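PDB 2OYA: macrophage receptor MARCO from Mus musculus, which acts as a scavenger receptor of macrophages and recognises ligands through a basic and an acidic cluster on its cysteine-rich domain. Local coordinates for residues A[40-45]-A[97-102]; A[26-31]-A[62-67]; A[30-35]-A[93-98]. All blocks are in the same frame, centred on the assembly; numbering follows the deposited sequence.

Contact 1: A[40-45]-A[97-102]; sequences TVFCRM and AGVECS
The Phe-42 ring turns its CD2-CE2 side toward strand 98-101. At the ring edge, near its plane, lies SG of Cys-101, 4.5 Å from CD2 of Phe-42. Val-99 comes in obliquely and crosses the Phe-42 side chain at about a right angle, both its methyls engaged: CG2 of Val-99 lies 3.8 Å from CE2 of Phe-42, and CG1 of Val-99 lies 3.9 Å from CD2 of Phe-42. The ring reaches the strand because CG of Phe-42 is anti to the backbone N (chi1 176°), which extends it off helix 36-45. A long, flat aromatic side chain suits this separation, since the axes of the helix and strand segments stay 8.6 Å apart; branched Val-99 meets it from an extended strand. Beside this pair one of the three disulfides of the SRCR domain joins Cys-43 to Cys-101, with 2.0 Å between the two SG atoms and a left-handed twist about the S-S bond (chi3 -74°). It draws the CA atoms of Cys-43 and Cys-101 to 5.4 Å, and SG of Cys-43 also packs on CB of Val-99, 4.0 Å away. Ala-18 of strand 17-22 touches both Phe-42 and Val-99, while Trp-34 adds to the packing on Val-99. Glu-100, whose side chain starts off away from the helix, forms a salt bridge with Arg-52. No hydrogen bond crosses between 40-45 and 97-102: the helix is held on the C-terminal strand by one covalent link and by apolar packing, a combination suited to the oxidising extracellular setting of this domain.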
loop_
_atom_site.group_PDB
_atom_site.type_symbol
_atom_site.label_atom_id
_atom_site.label_comp_id
_atom_site.label_asym_id
_atom_site.label_seq_id
_atom_site.Cartn_x
_atom_site.Cartn_y
_atom_site.Cartn_z
ATOM N N THR A 40 -3.169 6.793 -2.529
ATOM C CA THR A 40 -2.560 8.086 -2.204
ATOM C C THR A 40 -2.054 8.086 -0.759
ATOM O O THR A 40 -0.961 8.577 -0.492
ATOM C CB THR A 40 -3.536 9.252 -2.488
ATOM O OG1 THR A 40 -3.793 9.290 -3.901
ATOM C CG2 THR A 40 -2.968 10.612 -2.061
ATOM N N VAL A 41 -2.841 7.544 0.172
ATOM C CA VAL A 41 -2.360 7.465 1.559
ATOM C C VAL A 41 -1.108 6.596 1.663
ATOM O O VAL A 41 -0.110 7.004 2.273
ATOM C CB VAL A 41 -3.449 7.008 2.555
ATOM C CG1 VAL A 41 -2.850 6.843 3.949
ATOM C CG2 VAL A 41 -4.568 8.022 2.572
ATOM N N PHE A 42 -1.150 5.426 1.032
ATOM C CA PHE A 42 -0.002 4.520 1.048
ATOM C C PHE A 42 1.222 5.219 0.465
ATOM O O PHE A 42 2.292 5.206 1.074
ATOM C CB PHE A 42 -0.332 3.243 0.251
ATOM C CG PHE A 42 0.823 2.283 0.125
ATOM C CD1 PHE A 42 0.946 1.213 1.011
ATOM C CD2 PHE A 42 1.783 2.439 -0.885
ATOM C CE1 PHE A 42 2.023 0.314 0.898
ATOM C CE2 PHE A 42 2.863 1.560 -0.998
ATOM C CZ PHE A 42 2.977 0.488 -0.094
ATOM N N CYS A 43 1.062 5.830 -0.713
ATOM C CA CYS A 43 2.177 6.498 -1.392
ATOM C C CYS A 43 2.731 7.707 -0.608
ATOM O O CYS A 43 3.937 7.931 -0.592
ATOM C CB CYS A 43 1.770 6.907 -2.809
ATOM S SG CYS A 43 1.450 5.487 -3.894
ATOM N N ARG A 44 1.847 8.449 0.052
ATOM C CA ARG A 44 2.219 9.567 0.928
ATOM C C ARG A 44 3.170 9.113 2.030
ATOM O O ARG A 44 4.134 9.833 2.378
ATOM C CB ARG A 44 0.952 10.183 1.518
ATOM C CG ARG A 44 1.139 11.265 2.579
ATOM C CD ARG A 44 -0.236 11.805 2.984
ATOM N NE ARG A 44 -0.945 12.440 1.871
ATOM C CZ ARG A 44 -2.258 12.353 1.682
ATOM N NH1 ARG A 44 -3.005 11.630 2.517
ATOM N NH2 ARG A 44 -2.822 12.972 0.647
ATOM N N MET A 45 2.935 7.912 2.554
ATOM C CA MET A 45 3.815 7.355 3.584
ATOM C C MET A 45 5.262 7.233 3.104
ATOM O O MET A 45 6.206 7.386 3.896
ATOM C CB MET A 45 3.297 6.009 4.064
ATOM C CG MET A 45 1.960 6.101 4.781
ATOM S SD MET A 45 1.363 4.473 5.247
ATOM C CE MET A 45 2.528 4.014 6.547
ATOM N N ALA A 97 -3.186 -5.996 -3.759
ATOM C CA ALA A 97 -3.300 -4.654 -4.293
ATOM C C ALA A 97 -1.923 -4.101 -4.663
ATOM O O ALA A 97 -0.922 -4.385 -3.999
ATOM C CB ALA A 97 -3.963 -3.749 -3.260
ATOM N N GLY A 98 -1.882 -3.309 -5.724
ATOM C CA GLY A 98 -0.678 -2.567 -6.073
ATOM C C GLY A 98 -0.920 -1.060 -6.116
ATOM O O GLY A 98 -2.050 -0.581 -5.944
ATOM N N VAL A 99 0.159 -0.332 -6.350
ATOM C CA VAL A 99 0.113 1.123 -6.419
ATOM C C VAL A 99 1.033 1.599 -7.530
ATOM O O VAL A 99 2.045 0.947 -7.831
ATOM C CB VAL A 99 0.566 1.797 -5.076
ATOM C CG1 VAL A 99 -0.409 1.476 -3.953
ATOM C CG2 VAL A 99 2.004 1.402 -4.693
ATOM N N GLU A 100 0.670 2.729 -8.138
ATOM C CA GLU A 100 1.591 3.534 -8.935
ATOM C C GLU A 100 1.716 4.862 -8.167
ATOM O O GLU A 100 0.775 5.656 -8.132
ATOM C CB GLU A 100 1.036 3.794 -10.347
ATOM C CG GLU A 100 2.017 4.583 -11.238
ATOM C CD GLU A 100 1.379 5.097 -12.522
ATOM O OE1 GLU A 100 1.642 4.517 -13.590
ATOM O OE2 GLU A 100 0.598 6.070 -12.450
ATOM N N CYS A 101 2.850 5.054 -7.496
ATOM C CA CYS A 101 3.114 6.284 -6.755
ATOM C C CYS A 101 3.868 7.253 -7.624
ATOM O O CYS A 101 4.731 6.849 -8.394
ATOM C CB CYS A 101 3.970 6.009 -5.512
ATOM S SG CYS A 101 3.299 4.808 -4.340
ATOM N N SER A 102 3.564 8.540 -7.476
ATOM C CA SER A 102 4.289 9.588 -8.204
ATOM C C SER A 102 4.274 10.883 -7.404
ATOM O O SER A 102 3.511 11.003 -6.445
ATOM C CB SER A 102 3.680 9.793 -9.597
ATOM O OG SER A 102 2.370 10.313 -9.487
ATOM O OXT SER A 102 5.029 11.820 -7.697
#

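Contact 2: A[26-31]-A[62-67]; sequences WGTICD and GNIWLD
Strand 25-29 pairs in parallel with strand 64-66 at one border of the three-stranded mixed sheet of the SRCR fold, and a beta bulge interrupts the register between Thr-28 and Ile-29. Thr-28 pairs with Ile-64, but Ile-29 pairs with Leu-66, so Trp-65 is the extra residue. The carbonyl of Thr-28 spans the irregularity by accepting two N-H groups: Trp-65 N lies 2.8 Å from Thr-28 O, whereas Leu-66 N makes a weak, longer bond to the same oxygen. On either side of it, Thr-28 N donates to Asn-63 O (2.9 Å) and Cys-30 N to Leu-66 O (2.8 Å). Side chains then sort by face. Ile-29 and Leu-66 lie side by side, pointing the same way, with CG2 of Ile-29 4.0 Å from CB of Leu-66; Thr-28 and Ile-64 share the other face, where CG1 of Ile-64 packs on OG1 of Thr-28. That hydroxyl occupies the position between backbone N and carbonyl carbon (chi1 63°) and is hydrogen-bonded to Asp-96, so a buried polar atom is satisfied. The indole of Trp-65 folds back along the strand end. Its CD1 comes 3.4 Å from CA of Gly-27; glycine fits because a beta carbon here would collide with Trp-65 CD1 and the carbonyl O of Asn-63. The ring has CB of Asn-63 over the centre of one face, and its NE1 bonds to the carbonyl of Glu-25. Ahead of the Thr-28 N to Asn-63 O bond the two chains are bridged by a water that donates to Trp-26 O at 2.7 Å and accepts from both the backbone N and the ND2 of Asn-63, the latter at 3.0 Å.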
loop_
_atom_site.group_PDB
_atom_site.type_symbol
_atom_site.label_atom_id
_atom_site.label_comp_id
_atom_site.label_asym_id
_atom_site.label_seq_id
_atom_site.Cartn_x
_atom_site.Cartn_y
_atom_site.Cartn_z
ATOM N N TRP A 26 6.459 -8.655 6.966
ATOM C CA TRP A 26 5.849 -8.072 5.767
ATOM C C TRP A 26 4.661 -8.895 5.289
ATOM O O TRP A 26 4.740 -10.125 5.168
ATOM C CB TRP A 26 6.881 -7.921 4.631
ATOM C CG TRP A 26 7.891 -6.861 4.924
ATOM C CD1 TRP A 26 9.186 -7.048 5.329
ATOM C CD2 TRP A 26 7.681 -5.449 4.885
ATOM N NE1 TRP A 26 9.811 -5.829 5.511
ATOM C CE2 TRP A 26 8.907 -4.831 5.257
ATOM C CE3 TRP A 26 6.581 -4.635 4.559
ATOM C CZ2 TRP A 26 9.057 -3.441 5.310
ATOM C CZ3 TRP A 26 6.729 -3.256 4.627
ATOM C CH2 TRP A 26 7.949 -2.673 5.009
ATOM N N GLY A 27 3.561 -8.196 4.994
ATOM C CA GLY A 27 2.383 -8.828 4.420
ATOM C C GLY A 27 1.744 -7.904 3.400
ATOM O O GLY A 27 2.184 -6.770 3.202
ATOM N N THR A 28 0.688 -8.394 2.771
ATOM C CA THR A 28 0.112 -7.732 1.619
ATOM C C THR A 28 -1.275 -7.138 1.948
ATOM O O THR A 28 -1.776 -7.235 3.081
ATOM C CB THR A 28 0.017 -8.708 0.430
ATOM O OG1 THR A 28 -0.871 -9.784 0.772
ATOM C CG2 THR A 28 1.424 -9.257 0.044
ATOM N N ILE A 29 -1.868 -6.498 0.948
ATOM C CA ILE A 29 -3.135 -5.791 1.118
ATOM C C ILE A 29 -4.105 -6.341 0.071
ATOM O O ILE A 29 -3.839 -6.249 -1.134
ATOM C CB ILE A 29 -2.937 -4.283 0.878
ATOM C CG1 ILE A 29 -1.917 -3.711 1.891
ATOM C CG2 ILE A 29 -4.289 -3.537 0.962
ATOM C CD1 ILE A 29 -1.537 -2.232 1.646
ATOM N N CYS A 30 -5.211 -6.928 0.511
ATOM C CA CYS A 30 -6.221 -7.369 -0.447
ATOM C C CYS A 30 -6.824 -6.179 -1.207
ATOM O O CYS A 30 -7.011 -5.097 -0.630
ATOM C CB CYS A 30 -7.309 -8.184 0.258
ATOM S SG CYS A 30 -8.469 -8.904 -0.928
ATOM N N ASP A 31 -7.127 -6.365 -2.492
ATOM C CA ASP A 31 -7.598 -5.235 -3.299
ATOM C C ASP A 31 -9.103 -4.892 -3.124
ATOM O O ASP A 31 -9.620 -3.991 -3.807
ATOM C CB ASP A 31 -7.224 -5.396 -4.761
ATOM C CG ASP A 31 -8.059 -6.468 -5.475
ATOM O OD1 ASP A 31 -8.934 -7.087 -4.826
ATOM O OD2 ASP A 31 -7.835 -6.667 -6.696
ATOM N N GLY A 62 2.846 -15.104 2.165
ATOM C CA GLY A 62 2.692 -14.910 3.601
ATOM C C GLY A 62 1.380 -14.248 3.972
ATOM O O GLY A 62 0.340 -14.448 3.342
ATOM N N ASN A 63 1.434 -13.448 5.017
ATOM C CA ASN A 63 0.234 -12.829 5.518
ATOM C C ASN A 63 -0.398 -11.813 4.570
ATOM O O ASN A 63 0.297 -11.045 3.914
ATOM C CB ASN A 63 0.523 -12.166 6.854
ATOM C CG ASN A 63 0.718 -13.159 7.948
ATOM O OD1 ASN A 63 -0.244 -13.770 8.430
ATOM N ND2 ASN A 63 1.979 -13.350 8.351
ATOM N N ILE A 64 -1.725 -11.836 4.493
ATOM C CA ILE A 64 -2.451 -10.713 3.907
ATOM C C ILE A 64 -2.902 -9.892 5.117
ATOM O O ILE A 64 -3.773 -10.310 5.872
ATOM C CB ILE A 64 -3.631 -11.177 3.015
ATOM C CG1 ILE A 64 -3.103 -12.046 1.850
ATOM C CG2 ILE A 64 -4.419 -9.959 2.470
ATOM C CD1 ILE A 64 -4.187 -12.843 1.119
ATOM N N TRP A 65 -2.265 -8.751 5.346
ATOM C CA TRP A 65 -2.564 -8.002 6.575
ATOM C C TRP A 65 -3.809 -7.119 6.543
ATOM O O TRP A 65 -4.434 -6.904 7.583
ATOM C CB TRP A 65 -1.386 -7.135 6.991
ATOM C CG TRP A 65 -0.206 -7.865 7.591
ATOM C CD1 TRP A 65 1.098 -7.652 7.308
ATOM C CD2 TRP A 65 -0.239 -8.895 8.602
ATOM N NE1 TRP A 65 1.896 -8.482 8.070
ATOM C CE2 TRP A 65 1.100 -9.247 8.877
ATOM C CE3 TRP A 65 -1.272 -9.539 9.300
ATOM C CZ2 TRP A 65 1.442 -10.240 9.802
ATOM C CZ3 TRP A 65 -0.928 -10.525 10.239
ATOM C CH2 TRP A 65 0.418 -10.859 10.476
ATOM N N LEU A 66 -4.113 -6.551 5.381
ATOM C CA LEU A 66 -5.210 -5.576 5.252
ATOM C C LEU A 66 -6.234 -5.968 4.190
ATOM O O LEU A 66 -5.891 -6.586 3.181
ATOM C CB LEU A 66 -4.658 -4.186 4.934
ATOM C CG LEU A 66 -3.809 -3.505 6.010
ATOM C CD1 LEU A 66 -3.257 -2.190 5.462
ATOM C CD2 LEU A 66 -4.622 -3.295 7.299
ATOM N N ASP A 67 -7.490 -5.614 4.446
ATOM C CA ASP A 67 -8.595 -5.866 3.522
ATOM C C ASP A 67 -9.644 -4.779 3.780
ATOM O O ASP A 67 -9.717 -4.215 4.889
ATOM C CB ASP A 67 -9.181 -7.269 3.770
ATOM C CG ASP A 67 -10.170 -7.707 2.703
ATOM O OD1 ASP A 67 -10.222 -7.080 1.636
ATOM O OD2 ASP A 67 -10.868 -8.734 2.921
HETATM O O HOH W 1 3.927 -12.476 6.184
#

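Contact 3: A[30-35]-A[93-98]; sequences CDDDWD and HNEDAG. With SO4 (sulfate ion), chain D.
Asp-31 N donates to Glu-95 O (2.9 Å), part of a single backbone bridge of Cys-30 with Asp-96 that ties two loops of the SRCR domain together, just ahead of a type II beta turn from Asp-31 to Trp-34. The turn is closed by Trp-34 N bonding to Asp-31 O. It delivers the Trp-34 indole to the start of strand 98-101, where CG, anti to the backbone N (chi1 -179°), carries the ring across Ala-97. CB of Ala-97 sits 3.5 Å from the centroid of the five-membered ring of Trp-34, almost on its normal: a CH-pi contact in which the single methyl of alanine is small enough to sit close over the face. At the ring edge NE1 of Trp-34 donates to Gly-98 O (3.0 Å), the acceptor lying somewhat out of the indole plane, so one bond and one face contact together fix the rotation of this buried ring. Toward the surface the side chains are acidic. Asp-31 crosses Glu-95 at about a right angle, their carboxylate planes steeply inclined, and OD1 of Asp-31 is 4.6 Å from OE2 of Glu-95. Each acid has a partner elsewhere, Asp-31 the hydroxyls of Ser-55 and Ser-56 and Glu-95 the backbone N of Val-92. Such crowding of negative charge is consistent with the acidic cluster known for this domain. His-93, opening the 3-10 segment 93-95, donates from ND1 to the syn lone pair of Asp-96 OD2, 2.8 Å away and in the imidazole plane, while its NE2 bonds to Gly-62 O. A sulfate, probably from the crystallisation liquor, is bound by the backbone of His-93 instead: its O4 lies 2.8 Å from the backbone N of His-93, in a nearly straight bond (173°).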
loop_
_atom_site.group_PDB
_atom_site.type_symbol
_atom_site.label_atom_id
_atom_site.label_comp_id
_atom_site.label_asym_id
_atom_site.label_seq_id
_atom_site.Cartn_x
_atom_site.Cartn_y
_atom_site.Cartn_z
ATOM N N CYS A 30 -5.211 -6.928 0.511
ATOM C CA CYS A 30 -6.221 -7.369 -0.447
ATOM C C CYS A 30 -6.824 -6.179 -1.207
ATOM O O CYS A 30 -7.011 -5.097 -0.630
ATOM C CB CYS A 30 -7.309 -8.184 0.258
ATOM S SG CYS A 30 -8.469 -8.904 -0.928
ATOM N N ASP A 31 -7.127 -6.365 -2.492
ATOM C CA ASP A 31 -7.598 -5.235 -3.299
ATOM C C ASP A 31 -9.103 -4.892 -3.124
ATOM O O ASP A 31 -9.620 -3.991 -3.807
ATOM C CB ASP A 31 -7.224 -5.396 -4.761
ATOM C CG ASP A 31 -8.059 -6.468 -5.475
ATOM O OD1 ASP A 31 -8.934 -7.087 -4.826
ATOM O OD2 ASP A 31 -7.835 -6.667 -6.696
ATOM N N ASP A 32 -9.783 -5.600 -2.215
ATOM C CA ASP A 32 -11.197 -5.316 -1.928
ATOM C C ASP A 32 -11.327 -3.862 -1.480
ATOM O O ASP A 32 -10.758 -3.490 -0.453
ATOM C CB ASP A 32 -11.736 -6.208 -0.800
ATOM C CG ASP A 32 -11.791 -7.688 -1.155
ATOM O OD1 ASP A 32 -11.801 -8.054 -2.355
ATOM O OD2 ASP A 32 -11.850 -8.496 -0.195
ATOM N N ASP A 33 -12.075 -3.054 -2.240
ATOM C CA ASP A 33 -12.297 -1.603 -1.912
ATOM C C ASP A 33 -11.036 -0.742 -2.010
ATOM O O ASP A 33 -11.037 0.406 -1.582
ATOM C CB ASP A 33 -12.898 -1.389 -0.501
ATOM C CG ASP A 33 -14.264 -2.020 -0.323
ATOM O OD1 ASP A 33 -15.033 -2.125 -1.309
ATOM O OD2 ASP A 33 -14.566 -2.379 0.845
ATOM N N TRP A 34 -9.957 -1.294 -2.566
ATOM C CA TRP A 34 -8.691 -0.572 -2.680
ATOM C C TRP A 34 -8.840 0.440 -3.802
ATOM O O TRP A 34 -9.074 0.070 -4.950
ATOM C CB TRP A 34 -7.552 -1.543 -2.959
ATOM C CG TRP A 34 -6.184 -0.926 -3.066
ATOM C CD1 TRP A 34 -5.448 -0.728 -4.208
ATOM C CD2 TRP A 34 -5.374 -0.466 -1.979
ATOM N NE1 TRP A 34 -4.228 -0.171 -3.895
ATOM C CE2 TRP A 34 -4.158 0.001 -2.533
ATOM C CE3 TRP A 34 -5.561 -0.400 -0.586
ATOM C CZ2 TRP A 34 -3.125 0.541 -1.741
ATOM C CZ3 TRP A 34 -4.532 0.130 0.208
ATOM C CH2 TRP A 34 -3.329 0.600 -0.382
ATOM N N ASP A 35 -8.741 1.721 -3.460
ATOM C CA ASP A 35 -9.015 2.765 -4.448
ATOM C C ASP A 35 -7.916 3.848 -4.464
ATOM O O ASP A 35 -6.935 3.733 -3.751
ATOM C CB ASP A 35 -10.444 3.329 -4.267
ATOM C CG ASP A 35 -10.626 4.113 -2.984
ATOM O OD1 ASP A 35 -11.795 4.420 -2.654
ATOM O OD2 ASP A 35 -9.620 4.424 -2.300
ATOM N N HIS A 93 -3.509 -14.295 -2.622
ATOM C CA HIS A 93 -2.491 -13.352 -3.087
ATOM C C HIS A 93 -2.649 -12.913 -4.537
ATOM O O HIS A 93 -2.106 -11.888 -4.914
ATOM C CB HIS A 93 -1.065 -13.848 -2.824
ATOM C CG HIS A 93 -0.671 -13.768 -1.380
ATOM N ND1 HIS A 93 -0.305 -12.584 -0.771
ATOM C CD2 HIS A 93 -0.607 -14.723 -0.422
ATOM C CE1 HIS A 93 -0.018 -12.816 0.498
ATOM N NE2 HIS A 93 -0.195 -14.107 0.738
ATOM N N ASN A 94 -3.432 -13.634 -5.336
ATOM C CA ASN A 94 -3.799 -13.118 -6.673
ATOM C C ASN A 94 -4.538 -11.763 -6.612
ATOM O O ASN A 94 -4.572 -11.021 -7.599
ATOM C CB ASN A 94 -4.644 -14.148 -7.445
ATOM C CG ASN A 94 -3.793 -15.147 -8.235
ATOM O OD1 ASN A 94 -2.624 -14.887 -8.545
ATOM N ND2 ASN A 94 -4.367 -16.303 -8.537
ATOM N N GLU A 95 -5.133 -11.457 -5.458
ATOM C CA GLU A 95 -5.909 -10.235 -5.257
ATOM C C GLU A 95 -5.070 -9.139 -4.596
ATOM O O GLU A 95 -5.625 -8.095 -4.212
ATOM C CB GLU A 95 -7.138 -10.519 -4.377
ATOM C CG GLU A 95 -8.032 -11.642 -4.924
ATOM C CD GLU A 95 -9.166 -11.988 -4.004
ATOM O OE1 GLU A 95 -8.950 -12.796 -3.081
ATOM O OE2 GLU A 95 -10.287 -11.456 -4.199
ATOM N N ASP A 96 -3.760 -9.373 -4.437
ATOM C CA ASP A 96 -2.895 -8.381 -3.767
ATOM C C ASP A 96 -2.926 -7.066 -4.514
ATOM O O ASP A 96 -2.726 -7.022 -5.730
ATOM C CB ASP A 96 -1.435 -8.828 -3.631
ATOM C CG ASP A 96 -1.223 -9.933 -2.590
ATOM O OD1 ASP A 96 -2.076 -10.131 -1.701
ATOM O OD2 ASP A 96 -0.166 -10.587 -2.670
ATOM N N ALA A 97 -3.186 -5.996 -3.759
ATOM C CA ALA A 97 -3.300 -4.654 -4.293
ATOM C C ALA A 97 -1.923 -4.101 -4.663
ATOM O O ALA A 97 -0.922 -4.385 -3.999
ATOM C CB ALA A 97 -3.963 -3.749 -3.260
ATOM N N GLY A 98 -1.882 -3.309 -5.724
ATOM C CA GLY A 98 -0.678 -2.567 -6.073
ATOM C C GLY A 98 -0.920 -1.060 -6.116
ATOM O O GLY A 98 -2.050 -0.581 -5.944
HETATM S S SO4 D . -1.791 -17.718 -2.631
HETATM O O1 SO4 D . -0.539 -17.940 -1.898
HETATM O O2 SO4 D . -1.465 -17.085 -3.907
HETATM O O3 SO4 D . -2.408 -19.014 -2.922
HETATM O O4 SO4 D . -2.774 -16.943 -1.875
#

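How the contacts relate
All three contacts lie within the one SRCR domain. Contacts 2 and 3 are neighbours, their centres about 8 Å apart, and share Cys-30 and Asp-31; the centre of contact 1 lies about 15 Å from that of contact 2 and 13 Å from that of contact 3, with which it shares Ala-97 and Gly-98. Contacts 1 and 2 cross along the chain, whereas 2 and 3 start from the same stretch and 1 and 3 end on the same one. The chain leaves strand 25-29 of the mixed sheet, passes through loop 30-35 into helix 36-45, and later returns through 93-98 to strand 98-101 of the antiparallel sheet. Trp-34 of contact 3 also packs on Phe-42, linking it to contact 1.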